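PDB 3KNY: uncharacterized protein from Bacteroides thetaiotaomicron VPI-5482, which is of unknown function but, apparently made as a bacterial lipoprotein, is probably tethered to the cell envelope. Local coordinates for residues Ala144-Lys149 against Thr155-Ser160; Gly129-Thr134 against Tyr140-Val145; Cys80-Ile83 against Gln87-Lys90. All coordinates share one frame; numbering follows the deposited sequence.

Overall arrangement
Contacts 1 and 2 are the two hairpin pairings of one three-stranded antiparallel sheet, and strand 140-149, the middle strand of the sheet, takes part in both. Residues 140-145 pair with 129-134 in contact 2, and 144-149 pair with 155-160 in contact 1, so Ala144 and Val145 belong to both. Their centres lie 14 Å apart, and Ser160 O packs on Ala143 CB where they meet. Contact 3 comes earlier in the chain, where helix 66-84 ends and the loop to strand 93-97 begins. Its centre is 26 Å from that of contact 1 and 24 Å from that of contact 2, and its nearest atoms are about 16 Å and 15 Å away.

Contact 1: residues Ala144-Lys149 against Thr155-Ser160; sequences AVTYKK and TITSSS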
ATOM      1  N   ALA A 144      -6.830  -5.223  -5.184  1.00 24.46           N
ATOM      2  CA  ALA A 144      -6.577  -4.808  -6.582  1.00 23.55           C
ATOM      3  C   ALA A 144      -7.676  -3.810  -6.984  1.00 23.46           C
ATOM      4  O   ALA A 144      -8.787  -3.915  -6.549  1.00 25.43           O
ATOM      5  CB  ALA A 144      -6.576  -5.984  -7.495  1.00 19.81           C
ATOM      6  N   VAL A 145      -7.363  -2.857  -7.836  1.00 25.77           N
ATOM      7  CA  VAL A 145      -8.266  -1.748  -8.146  1.00 26.15           C
ATOM      8  C   VAL A 145      -8.079  -1.390  -9.589  1.00 27.97           C
ATOM      9  O   VAL A 145      -6.947  -1.290 -10.054  1.00 30.34           O
ATOM     10  CB  VAL A 145      -7.897  -0.479  -7.348  1.00 25.19           C
ATOM     11  CG1 VAL A 145      -8.776   0.648  -7.745  1.00 25.88           C
ATOM     12  CG2 VAL A 145      -8.031  -0.732  -5.865  1.00 28.13           C
ATOM     13  N   THR A 146      -9.177  -1.179 -10.302  1.00 29.96           N
ATOM     14  CA  THR A 146      -9.106  -0.705 -11.676  1.00 31.61           C
ATOM     15  C   THR A 146      -9.706   0.665 -11.692  1.00 32.20           C
ATOM     16  O   THR A 146     -10.742   0.875 -11.090  1.00 33.93           O
ATOM     17  CB  THR A 146      -9.853  -1.621 -12.619  1.00 32.57           C
ATOM     18  OG1 THR A 146      -9.140  -2.856 -12.688  1.00 32.03           O
ATOM     19  CG2 THR A 146      -9.921  -1.019 -14.006  1.00 37.29           C
ATOM     20  N   TYR A 147      -9.063   1.595 -12.387  1.00 33.19           N
ATOM     21  CA  TYR A 147      -9.502   2.977 -12.380  1.00 33.29           C
ATOM     22  C   TYR A 147      -9.138   3.728 -13.643  1.00 36.50           C
ATOM     23  O   TYR A 147      -8.340   3.265 -14.464  1.00 35.24           O
ATOM     24  CB  TYR A 147      -8.906   3.705 -11.175  1.00 32.43           C
ATOM     25  CG  TYR A 147      -7.384   3.675 -11.082  1.00 33.48           C
ATOM     26  CD1 TYR A 147      -6.713   2.565 -10.568  1.00 34.65           C
ATOM     27  CD2 TYR A 147      -6.617   4.768 -11.473  1.00 31.24           C
ATOM     28  CE1 TYR A 147      -5.315   2.539 -10.474  1.00 32.59           C
ATOM     29  CE2 TYR A 147      -5.218   4.757 -11.370  1.00 29.77           C
ATOM     30  CZ  TYR A 147      -4.580   3.637 -10.877  1.00 31.59           C
ATOM     31  OH  TYR A 147      -3.217   3.620 -10.783  1.00 28.29           O
ATOM     32  N   LYS A 148      -9.746   4.905 -13.776  1.00 39.21           N
ATOM     33  CA  LYS A 148      -9.460   5.821 -14.854  1.00 40.77           C
ATOM     34  C   LYS A 148      -8.848   7.070 -14.235  1.00 41.19           C
ATOM     35  O   LYS A 148      -9.393   7.643 -13.294  1.00 40.23           O
ATOM     36  CB  LYS A 148     -10.749   6.167 -15.581  1.00 43.82           C
ATOM     37  CG  LYS A 148     -10.597   6.284 -17.087  1.00 46.61           C
ATOM     38  CD  LYS A 148     -11.865   6.823 -17.737  1.00 49.82           C
ATOM     39  CE  LYS A 148     -12.176   8.240 -17.244  1.00 50.52           C
ATOM     40  NZ  LYS A 148     -12.900   9.025 -18.282  1.00 46.77           N
ATOM     41  N   LYS A 149      -7.688   7.463 -14.733  1.00 43.61           N
ATOM     42  CA  LYS A 149      -7.007   8.652 -14.242  1.00 46.64           C
ATOM     43  C   LYS A 149      -7.085   9.718 -15.337  1.00 49.72           C
ATOM     44  O   LYS A 149      -6.895   9.416 -16.516  1.00 49.06           O
ATOM     45  CB  LYS A 149      -5.546   8.338 -13.889  1.00 45.90           C
ATOM     46  CG  LYS A 149      -4.772   9.535 -13.333  1.00 46.63           C
ATOM     47  CD  LYS A 149      -3.328   9.174 -13.006  1.00 49.11           C
ATOM     48  CE  LYS A 149      -2.432  10.415 -12.934  1.00 49.62           C
ATOM     49  NZ  LYS A 149      -2.046  10.861 -14.303  1.00 51.01           N
ATOM     50  N   THR A 155     -11.243   7.898 -11.031  1.00 43.70           N
ATOM     51  CA  THR A 155     -12.483   7.170 -10.791  1.00 39.99           C
ATOM     52  C   THR A 155     -12.347   5.627 -10.814  1.00 38.17           C
ATOM     53  O   THR A 155     -11.871   5.055 -11.809  1.00 35.28           O
ATOM     54  CB  THR A 155     -13.574   7.624 -11.764  1.00 41.09           C
ATOM     55  OG1 THR A 155     -13.218   7.326 -13.137  1.00 34.67           O
ATOM     56  CG2 THR A 155     -13.852   9.119 -11.539  1.00 41.08           C
ATOM     57  N   ILE A 156     -12.818   4.987  -9.720  1.00 34.39           N
ATOM     58  CA  ILE A 156     -12.706   3.545  -9.495  1.00 29.97           C
ATOM     59  C   ILE A 156     -13.769   2.763 -10.251  1.00 28.71           C
ATOM     60  O   ILE A 156     -14.954   2.936 -10.031  1.00 30.13           O
ATOM     61  CB  ILE A 156     -12.834   3.180  -8.007  1.00 29.14           C
ATOM     62  CG1 ILE A 156     -11.882   4.010  -7.130  1.00 29.71           C
ATOM     63  CG2 ILE A 156     -12.617   1.666  -7.825  1.00 24.29           C
ATOM     64  CD1 ILE A 156     -10.432   3.829  -7.456  1.00 34.64           C
ATOM     65  N   THR A 157     -13.347   1.889 -11.145  1.00 29.17           N
ATOM     66  CA  THR A 157     -14.286   1.113 -11.966  1.00 29.33           C
ATOM     67  C   THR A 157     -14.487  -0.294 -11.391  1.00 27.76           C
ATOM     68  O   THR A 157     -15.480  -0.947 -11.640  1.00 26.80           O
ATOM     69  CB  THR A 157     -13.757   0.988 -13.395  1.00 28.90           C
ATOM     70  OG1 THR A 157     -12.546   0.207 -13.386  1.00 34.43           O
ATOM     71  CG2 THR A 157     -13.453   2.365 -13.953  1.00 28.11           C
ATOM     72  N   SER A 158     -13.524  -0.755 -10.614  1.00 29.12           N
ATOM     73  CA  SER A 158     -13.574  -2.088 -10.057  1.00 29.67           C
ATOM     74  C   SER A 158     -12.628  -2.210  -8.894  1.00 29.34           C
ATOM     75  O   SER A 158     -11.611  -1.529  -8.828  1.00 30.21           O
ATOM     76  CB  SER A 158     -13.173  -3.067 -11.116  1.00 29.43           C
ATOM     77  OG  SER A 158     -12.303  -3.997 -10.564  1.00 37.36           O
ATOM     78  N   SER A 159     -12.953  -3.100  -7.978  1.00 28.17           N
ATOM     79  CA  SER A 159     -12.185  -3.206  -6.750  1.00 27.53           C
ATOM     80  C   SER A 159     -12.286  -4.614  -6.212  1.00 26.82           C
ATOM     81  O   SER A 159     -13.371  -5.156  -6.217  1.00 24.91           O
ATOM     82  CB  SER A 159     -12.790  -2.249  -5.752  1.00 27.51           C
ATOM     83  OG  SER A 159     -12.336  -2.521  -4.447  1.00 38.82           O
ATOM     84  N   SER A 160     -11.170  -5.212  -5.770  1.00 26.77           N
ATOM     85  CA  SER A 160     -11.167  -6.588  -5.276  1.00 26.54           C
ATOM     86  C   SER A 160     -10.270  -6.788  -4.111  1.00 27.81           C
ATOM     87  O   SER A 160      -9.234  -6.140  -4.001  1.00 29.72           O
ATOM     88  CB  SER A 160     -10.695  -7.556  -6.335  1.00 25.72           C
ATOM     89  OG  SER A 160     -11.391  -7.334  -7.533  1.00 30.50           O
TER
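Ala144 and Ser160 exchange two backbone hydrogen bonds, N to O in each direction, at one end of this antiparallel strand pair. Lys148 and Thr155 do the same at the other end. Between them Thr146 N donates to Ser158 O at 2.9 Å.

The oxygen of Thr146 is shared. Thr157 N reaches Thr146 O at 2.8 Å and Ser158 N reaches the same Thr146 O at 3.3 Å, both from one face of its carbonyl plane. Two consecutive residues thus face a single partner, which makes a classic beta bulge and moves the register by one between Thr146 and Tyr147. Thr157 OG1, set between its own backbone N and carbonyl carbon (chi1 66°), is turned to Thr146 O as well and adds a weak bond at 3.0 Å. This is the second hairpin of a three-stranded antiparallel sheet, and 155-160 lies on one of its outermost strands.

Apolar contacts gather on the face of Val145, Tyr147 and Ile156. Ile156 leads CG1 away from its carbonyl carbon, and the end of that branch, CD1, meets Val145 CG1 at 3.6 Å and Tyr147 CB at 4.0 Å. Val180 and Ile189, from strands 177-183 and 188-201, pack on this face. The Tyr147 ring itself leads away from 155-160, and its OH hydrogen-bonds the C-terminal carboxylate of Pro218.

On the face of Thr146 and Lys148 the partners are short, hydroxyl-bearing side chains. Thr146 CB lies 3.9 Å from Ser158 CB, and Lys148 CB lies 3.7 Å from Thr155 OG1.

Contact 2: residues Gly129-Thr134 against Tyr140-Val145; sequences GCTLYT and YIKAAV
Lys142 lies across Thr131 on the face of the sheet that also carries Thr134 and Tyr140. Its CB sits 3.7 Å from Cys130 O, beside the backbone of the partner strand. CG is directed away from the carbonyl carbon of Lys142 (chi1 -70°), and the chain beyond it runs extended over the threonine hydroxyl: CG is 3.6 Å from Thr131 OG1, CD is at a similar distance, and CE comes to 3.3 Å from Thr131 OG1. The same CE stands 3.7 Å above the ring plane of Tyr140, offset toward the rim, so the methylene is placed between a hydroxyl and an aromatic face. The ammonium NZ ends 3.8 Å from Thr131 OG1, too far to be bonded to it; that hydroxyl makes a weak hydrogen bond to Glu23.

On the face of Cys130, Tyr133, Ile141 and Ala143 the contacts are mostly apolar. Leu132, the extra residue of the bulge, brings CD1 to 4.3 Å from Ala143 CB, Tyr133 rests obliquely on Ile141 CD1, and Cys130 CB meets Ala143 CB. Side chains of strands 188-201 and 204-217 pack here, among them Ala191, Val208 and Val210.

In the backbone, Ile141 O takes two donors: Leu132 N at 2.8 Å and Tyr133 N at 3.2 Å. Ile141 N returns a bond to Tyr133 O, and Ala143 N donates to Cys130 O. From outside the pair, Asn21 hydrogen-bonds Thr131 O and Thr134 OG1.

With Leu132 and Tyr133 both opposite Ile141, the arrangement is a classic beta bulge, set in the first hairpin of a three-stranded antiparallel sheet.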
ATOM      1  N   GLY A 129      -2.466  -2.520  -7.272  1.00 39.21           N
ATOM      2  CA  GLY A 129      -2.769  -3.505  -6.269  1.00 38.44           C
ATOM      3  C   GLY A 129      -1.940  -3.239  -5.059  1.00 37.66           C
ATOM      4  O   GLY A 129      -1.140  -2.337  -5.029  1.00 37.91           O
ATOM      5  N   CYS A 130      -2.091  -4.069  -4.057  1.00 39.82           N
ATOM      6  CA  CYS A 130      -1.651  -3.669  -2.751  1.00 38.99           C
ATOM      7  C   CYS A 130      -1.720  -4.818  -1.749  1.00 35.09           C
ATOM      8  O   CYS A 130      -2.753  -5.447  -1.622  1.00 33.25           O
ATOM      9  CB  CYS A 130      -2.655  -2.622  -2.365  1.00 41.40           C
ATOM     10  SG  CYS A 130      -2.143  -1.942  -1.036  1.00 61.19           S
ATOM     11  N   THR A 131      -0.646  -5.121  -1.039  1.00 32.95           N
ATOM     12  CA  THR A 131      -0.710  -6.236  -0.105  1.00 29.96           C
ATOM     13  C   THR A 131      -1.029  -5.659   1.231  1.00 31.02           C
ATOM     14  O   THR A 131      -0.213  -4.947   1.796  1.00 36.76           O
ATOM     15  CB  THR A 131       0.577  -7.022  -0.045  1.00 28.34           C
ATOM     16  OG1 THR A 131       0.782  -7.620  -1.322  1.00 30.61           O
ATOM     17  CG2 THR A 131       0.493  -8.112   1.012  1.00 17.44           C
ATOM     18  N   LEU A 132      -2.219  -5.967   1.734  1.00 29.55           N
ATOM     19  CA  LEU A 132      -2.695  -5.373   2.972  1.00 28.54           C
ATOM     20  C   LEU A 132      -2.161  -6.101   4.175  1.00 27.84           C
ATOM     21  O   LEU A 132      -2.026  -5.493   5.230  1.00 27.53           O
ATOM     22  CB  LEU A 132      -4.212  -5.354   3.035  1.00 26.05           C
ATOM     23  CG  LEU A 132      -4.907  -4.393   2.081  1.00 27.86           C
ATOM     24  CD1 LEU A 132      -6.421  -4.544   2.252  1.00 22.84           C
ATOM     25  CD2 LEU A 132      -4.438  -2.951   2.343  1.00 20.38           C
ATOM     26  N   TYR A 133      -1.859  -7.388   4.025  1.00 25.03           N
ATOM     27  CA  TYR A 133      -1.454  -8.192   5.168  1.00 23.92           C
ATOM     28  C   TYR A 133      -0.806  -9.477   4.720  1.00 24.97           C
ATOM     29  O   TYR A 133      -1.179 -10.027   3.691  1.00 25.42           O
ATOM     30  CB  TYR A 133      -2.656  -8.480   6.073  1.00 23.41           C
ATOM     31  CG  TYR A 133      -2.400  -9.531   7.124  1.00 23.40           C
ATOM     32  CD1 TYR A 133      -1.697  -9.234   8.260  1.00 17.30           C
ATOM     33  CD2 TYR A 133      -2.848 -10.835   6.962  1.00 29.48           C
ATOM     34  CE1 TYR A 133      -1.449 -10.200   9.227  1.00 25.13           C
ATOM     35  CE2 TYR A 133      -2.610 -11.803   7.918  1.00 25.86           C
ATOM     36  CZ  TYR A 133      -1.904 -11.475   9.047  1.00 26.99           C
ATOM     37  OH  TYR A 133      -1.647 -12.420   9.995  1.00 28.20           O
ATOM     38  N   THR A 134       0.191  -9.934   5.485  1.00 27.22           N
ATOM     39  CA  THR A 134       0.874 -11.213   5.201  1.00 27.77           C
ATOM     40  C   THR A 134       1.131 -11.927   6.491  1.00 27.68           C
ATOM     41  O   THR A 134       1.810 -11.409   7.343  1.00 30.73           O
ATOM     42  CB  THR A 134       2.225 -11.033   4.500  1.00 26.98           C
ATOM     43  OG1 THR A 134       2.035 -10.280   3.294  1.00 31.09           O
ATOM     44  CG2 THR A 134       2.781 -12.363   4.160  1.00 19.48           C
ATOM     45  N   TYR A 140      -1.955 -14.371   2.757  1.00 27.85           N
ATOM     46  CA  TYR A 140      -1.969 -12.926   2.610  1.00 28.84           C
ATOM     47  C   TYR A 140      -3.354 -12.405   2.209  1.00 27.32           C
ATOM     48  O   TYR A 140      -4.171 -13.151   1.694  1.00 27.10           O
ATOM     49  CB  TYR A 140      -0.931 -12.515   1.545  1.00 29.21           C
ATOM     50  CG  TYR A 140      -1.163 -13.133   0.182  1.00 27.71           C
ATOM     51  CD1 TYR A 140      -2.262 -12.756  -0.603  1.00 33.55           C
ATOM     52  CD2 TYR A 140      -0.301 -14.107  -0.331  1.00 33.98           C
ATOM     53  CE1 TYR A 140      -2.505 -13.337  -1.865  1.00 28.96           C
ATOM     54  CE2 TYR A 140      -0.542 -14.700  -1.595  1.00 30.22           C
ATOM     55  CZ  TYR A 140      -1.643 -14.299  -2.343  1.00 30.20           C
ATOM     56  OH  TYR A 140      -1.888 -14.836  -3.570  1.00 37.88           O
ATOM     57  N   ILE A 141      -3.599 -11.122   2.446  1.00 25.73           N
ATOM     58  CA  ILE A 141      -4.780 -10.445   1.912  1.00 24.38           C
ATOM     59  C   ILE A 141      -4.281  -9.329   1.015  1.00 26.74           C
ATOM     60  O   ILE A 141      -3.536  -8.444   1.470  1.00 25.81           O
ATOM     61  CB  ILE A 141      -5.644  -9.794   2.993  1.00 23.09           C
ATOM     62  CG1 ILE A 141      -6.171 -10.830   3.993  1.00 20.76           C
ATOM     63  CG2 ILE A 141      -6.782  -9.019   2.337  1.00 14.22           C
ATOM     64  CD1 ILE A 141      -6.778 -10.170   5.258  1.00 23.76           C
ATOM     65  N   LYS A 142      -4.681  -9.372  -0.252  1.00 27.07           N
ATOM     66  CA  LYS A 142      -4.326  -8.333  -1.207  1.00 27.51           C
ATOM     67  C   LYS A 142      -5.546  -7.587  -1.738  1.00 26.85           C
ATOM     68  O   LYS A 142      -6.642  -8.149  -1.790  1.00 30.24           O
ATOM     69  CB  LYS A 142      -3.593  -8.966  -2.383  1.00 28.67           C
ATOM     70  CG  LYS A 142      -2.226  -9.455  -1.996  1.00 30.28           C
ATOM     71  CD  LYS A 142      -1.449  -9.973  -3.173  1.00 29.51           C
ATOM     72  CE  LYS A 142      -0.102 -10.530  -2.718  1.00 33.24           C
ATOM     73  NZ  LYS A 142       0.864 -10.509  -3.850  1.00 39.55           N
ATOM     74  N   ALA A 143      -5.336  -6.342  -2.162  1.00 24.49           N
ATOM     75  CA  ALA A 143      -6.365  -5.505  -2.800  1.00 23.46           C
ATOM     76  C   ALA A 143      -5.902  -5.193  -4.226  1.00 24.59           C
ATOM     77  O   ALA A 143      -4.705  -4.981  -4.456  1.00 26.07           O
ATOM     78  CB  ALA A 143      -6.596  -4.208  -2.001  1.00 20.53           C
ATOM     79  N   ALA A 144      -6.830  -5.223  -5.184  1.00 24.46           N
ATOM     80  CA  ALA A 144      -6.577  -4.808  -6.582  1.00 23.55           C
ATOM     81  C   ALA A 144      -7.676  -3.810  -6.984  1.00 23.46           C
ATOM     82  O   ALA A 144      -8.787  -3.915  -6.549  1.00 25.43           O
ATOM     83  CB  ALA A 144      -6.576  -5.984  -7.495  1.00 19.81           C
ATOM     84  N   VAL A 145      -7.363  -2.857  -7.836  1.00 25.77           N
ATOM     85  CA  VAL A 145      -8.266  -1.748  -8.146  1.00 26.15           C
ATOM     86  C   VAL A 145      -8.079  -1.390  -9.589  1.00 27.97           C
ATOM     87  O   VAL A 145      -6.947  -1.290 -10.054  1.00 30.34           O
ATOM     88  CB  VAL A 145      -7.897  -0.479  -7.348  1.00 25.19           C
ATOM     89  CG1 VAL A 145      -8.776   0.648  -7.745  1.00 25.88           C
ATOM     90  CG2 VAL A 145      -8.031  -0.732  -5.865  1.00 28.13           C
TER

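Contact 3: residues Cys80-Ile83 against Gln87-Lys90; sequences CERI and QINK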
ATOM      1  N   CYS A  80       3.426  15.756   2.011  1.00 37.75           N
ATOM      2  CA  CYS A  80       4.439  16.220   2.964  1.00 37.72           C
ATOM      3  C   CYS A  80       4.050  17.548   3.590  1.00 38.41           C
ATOM      4  O   CYS A  80       4.254  17.779   4.782  1.00 37.63           O
ATOM      5  CB  CYS A  80       5.776  16.387   2.265  1.00 37.94           C
ATOM      6  SG  CYS A  80       6.659  14.853   1.948  1.00 39.46           S
ATOM      7  N   GLU A  81       3.500  18.431   2.773  1.00 39.71           N
ATOM      8  CA  GLU A  81       3.009  19.691   3.280  1.00 42.93           C
ATOM      9  C   GLU A  81       1.974  19.490   4.377  1.00 42.68           C
ATOM     10  O   GLU A  81       1.973  20.218   5.370  1.00 41.08           O
ATOM     11  CB  GLU A  81       2.423  20.534   2.151  1.00 45.29           C
ATOM     12  CG  GLU A  81       1.836  21.868   2.628  1.00 52.74           C
ATOM     13  CD  GLU A  81       2.042  22.990   1.637  1.00 63.00           C
ATOM     14  OE1 GLU A  81       2.566  22.721   0.528  1.00 67.69           O
ATOM     15  OE2 GLU A  81       1.696  24.148   1.980  1.00 71.78           O
ATOM     16  N   ARG A  82       1.104  18.501   4.202  1.00 43.57           N
ATOM     17  CA  ARG A  82       0.094  18.206   5.213  1.00 45.03           C
ATOM     18  C   ARG A  82       0.690  17.548   6.436  1.00 43.79           C
ATOM     19  O   ARG A  82       0.232  17.795   7.549  1.00 45.08           O
ATOM     20  CB  ARG A  82      -0.997  17.335   4.624  1.00 47.90           C
ATOM     21  CG  ARG A  82      -1.722  18.066   3.540  1.00 50.76           C
ATOM     22  CD  ARG A  82      -2.248  17.160   2.471  1.00 55.26           C
ATOM     23  NE  ARG A  82      -3.012  17.978   1.545  1.00 58.49           N
ATOM     24  CZ  ARG A  82      -4.253  18.399   1.770  1.00 56.88           C
ATOM     25  NH1 ARG A  82      -4.901  18.061   2.879  1.00 56.28           N
ATOM     26  NH2 ARG A  82      -4.856  19.157   0.875  1.00 59.30           N
ATOM     27  N   ILE A  83       1.707  16.713   6.231  1.00 43.03           N
ATOM     28  CA  ILE A  83       2.421  16.099   7.349  1.00 41.31           C
ATOM     29  C   ILE A  83       3.076  17.228   8.110  1.00 41.14           C
ATOM     30  O   ILE A  83       2.902  17.322   9.308  1.00 41.33           O
ATOM     31  CB  ILE A  83       3.479  15.045   6.909  1.00 41.00           C
ATOM     32  CG1 ILE A  83       2.788  13.877   6.184  1.00 37.57           C
ATOM     33  CG2 ILE A  83       4.243  14.531   8.115  1.00 31.16           C
ATOM     34  CD1 ILE A  83       3.719  12.762   5.676  1.00 31.34           C
ATOM     35  N   GLN A  87      -1.329  18.128   9.881  1.00 49.72           N
ATOM     36  CA  GLN A  87      -2.614  17.634   9.425  1.00 49.64           C
ATOM     37  C   GLN A  87      -2.688  16.125   9.230  1.00 48.76           C
ATOM     38  O   GLN A  87      -3.727  15.533   9.478  1.00 51.25           O
ATOM     39  CB  GLN A  87      -2.939  18.336   8.134  1.00 51.37           C
ATOM     40  CG  GLN A  87      -4.254  17.998   7.553  1.00 54.98           C
ATOM     41  CD  GLN A  87      -4.486  18.780   6.279  1.00 65.77           C
ATOM     42  OE1 GLN A  87      -5.138  18.279   5.361  1.00 73.00           O
ATOM     43  NE2 GLN A  87      -3.934  20.011   6.200  1.00 54.44           N
ATOM     44  N   ILE A  88      -1.619  15.508   8.733  1.00 45.92           N
ATOM     45  CA  ILE A  88      -1.502  14.047   8.706  1.00 41.33           C
ATOM     46  C   ILE A  88      -0.491  13.748   9.804  1.00 41.86           C
ATOM     47  O   ILE A  88       0.697  13.553   9.546  1.00 41.96           O
ATOM     48  CB  ILE A  88      -0.999  13.513   7.351  1.00 40.03           C
ATOM     49  CG1 ILE A  88      -1.991  13.872   6.249  1.00 36.69           C
ATOM     50  CG2 ILE A  88      -0.778  11.993   7.416  1.00 32.61           C
ATOM     51  CD1 ILE A  88      -1.418  13.822   4.852  1.00 37.06           C
ATOM     52  N   ASN A  89      -0.982  13.769  11.038  1.00 41.76           N
ATOM     53  CA  ASN A  89      -0.162  13.604  12.238  1.00 41.35           C
ATOM     54  C   ASN A  89      -0.010  12.147  12.773  1.00 40.74           C
ATOM     55  O   ASN A  89       0.724  11.923  13.731  1.00 42.33           O
ATOM     56  CB  ASN A  89      -0.724  14.517  13.331  1.00 39.91           C
ATOM     57  CG  ASN A  89      -2.135  14.114  13.762  1.00 44.74           C
ATOM     58  OD1 ASN A  89      -2.848  13.436  13.025  1.00 56.08           O
ATOM     59  ND2 ASN A  89      -2.533  14.514  14.965  1.00 44.41           N
ATOM     60  N   LYS A  90      -0.680  11.172  12.157  1.00 39.26           N
ATOM     61  CA  LYS A  90      -0.656   9.767  12.618  1.00 38.40           C
ATOM     62  C   LYS A  90      -0.273   8.766  11.536  1.00 34.17           C
ATOM     63  O   LYS A  90      -0.401   9.035  10.349  1.00 34.46           O
ATOM     64  CB  LYS A  90      -2.046   9.341  13.098  1.00 39.22           C
ATOM     65  CG  LYS A  90      -2.475   9.880  14.439  1.00 48.42           C
ATOM     66  CD  LYS A  90      -3.932   9.465  14.765  1.00 56.99           C
ATOM     67  CE  LYS A  90      -4.972  10.455  14.200  1.00 60.79           C
ATOM     68  NZ  LYS A  90      -4.921  11.824  14.841  1.00 63.65           N
TER
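Arg82 O is gripped by two backbone donors from the loop that follows the helix. Gln87 N comes in nearly along the C=O axis at 2.8 Å from Arg82 O, while Ile88 N stands above the carbonyl plane, 3.2 Å from that same oxygen. Near the C-terminal end of helix 66-84, the oxygen of Arg82 is therefore satisfied by two loop N-H groups; the bond from Gln87, five residues on, is a six-to-one bond, made just past the end of the helix.

The side chains of Arg82 and Gln87 run side by side, pointing the same way. With chi1 at -177°, Gln87 sends its extended chain along the arginine, bringing OE1 to the edge of the Arg82 guanidinium near its plane, although the amide and guanidinium planes are 79° apart. OE1 is close to NH1, but the angle is poor and a bond there is doubtful. Arg82 NE hydrogen-bonds Asn78 OD1, one turn back on the helix, and the side chain also touches Asp185.

Ile88 CD1 packs on Arg82 CB at 3.5 Å, and Ile83 CG1 lies 4.0 Å from Ile88 CB. Ile88 O is taken by Arg52 NE. Cutting Arg82 back to an alanine would probably leave Asn78 OD1 without this donor and take away the CG that lies alongside the Gln87 amide, while the two bonds to the backbone oxygen could persist.

The chemistry implies that two main-chain N-H groups converging on one carbonyl hold the turn out of the helix; the isoleucines add apolar packing, and the Arg82-Gln87 side-chain approach probably contributes less.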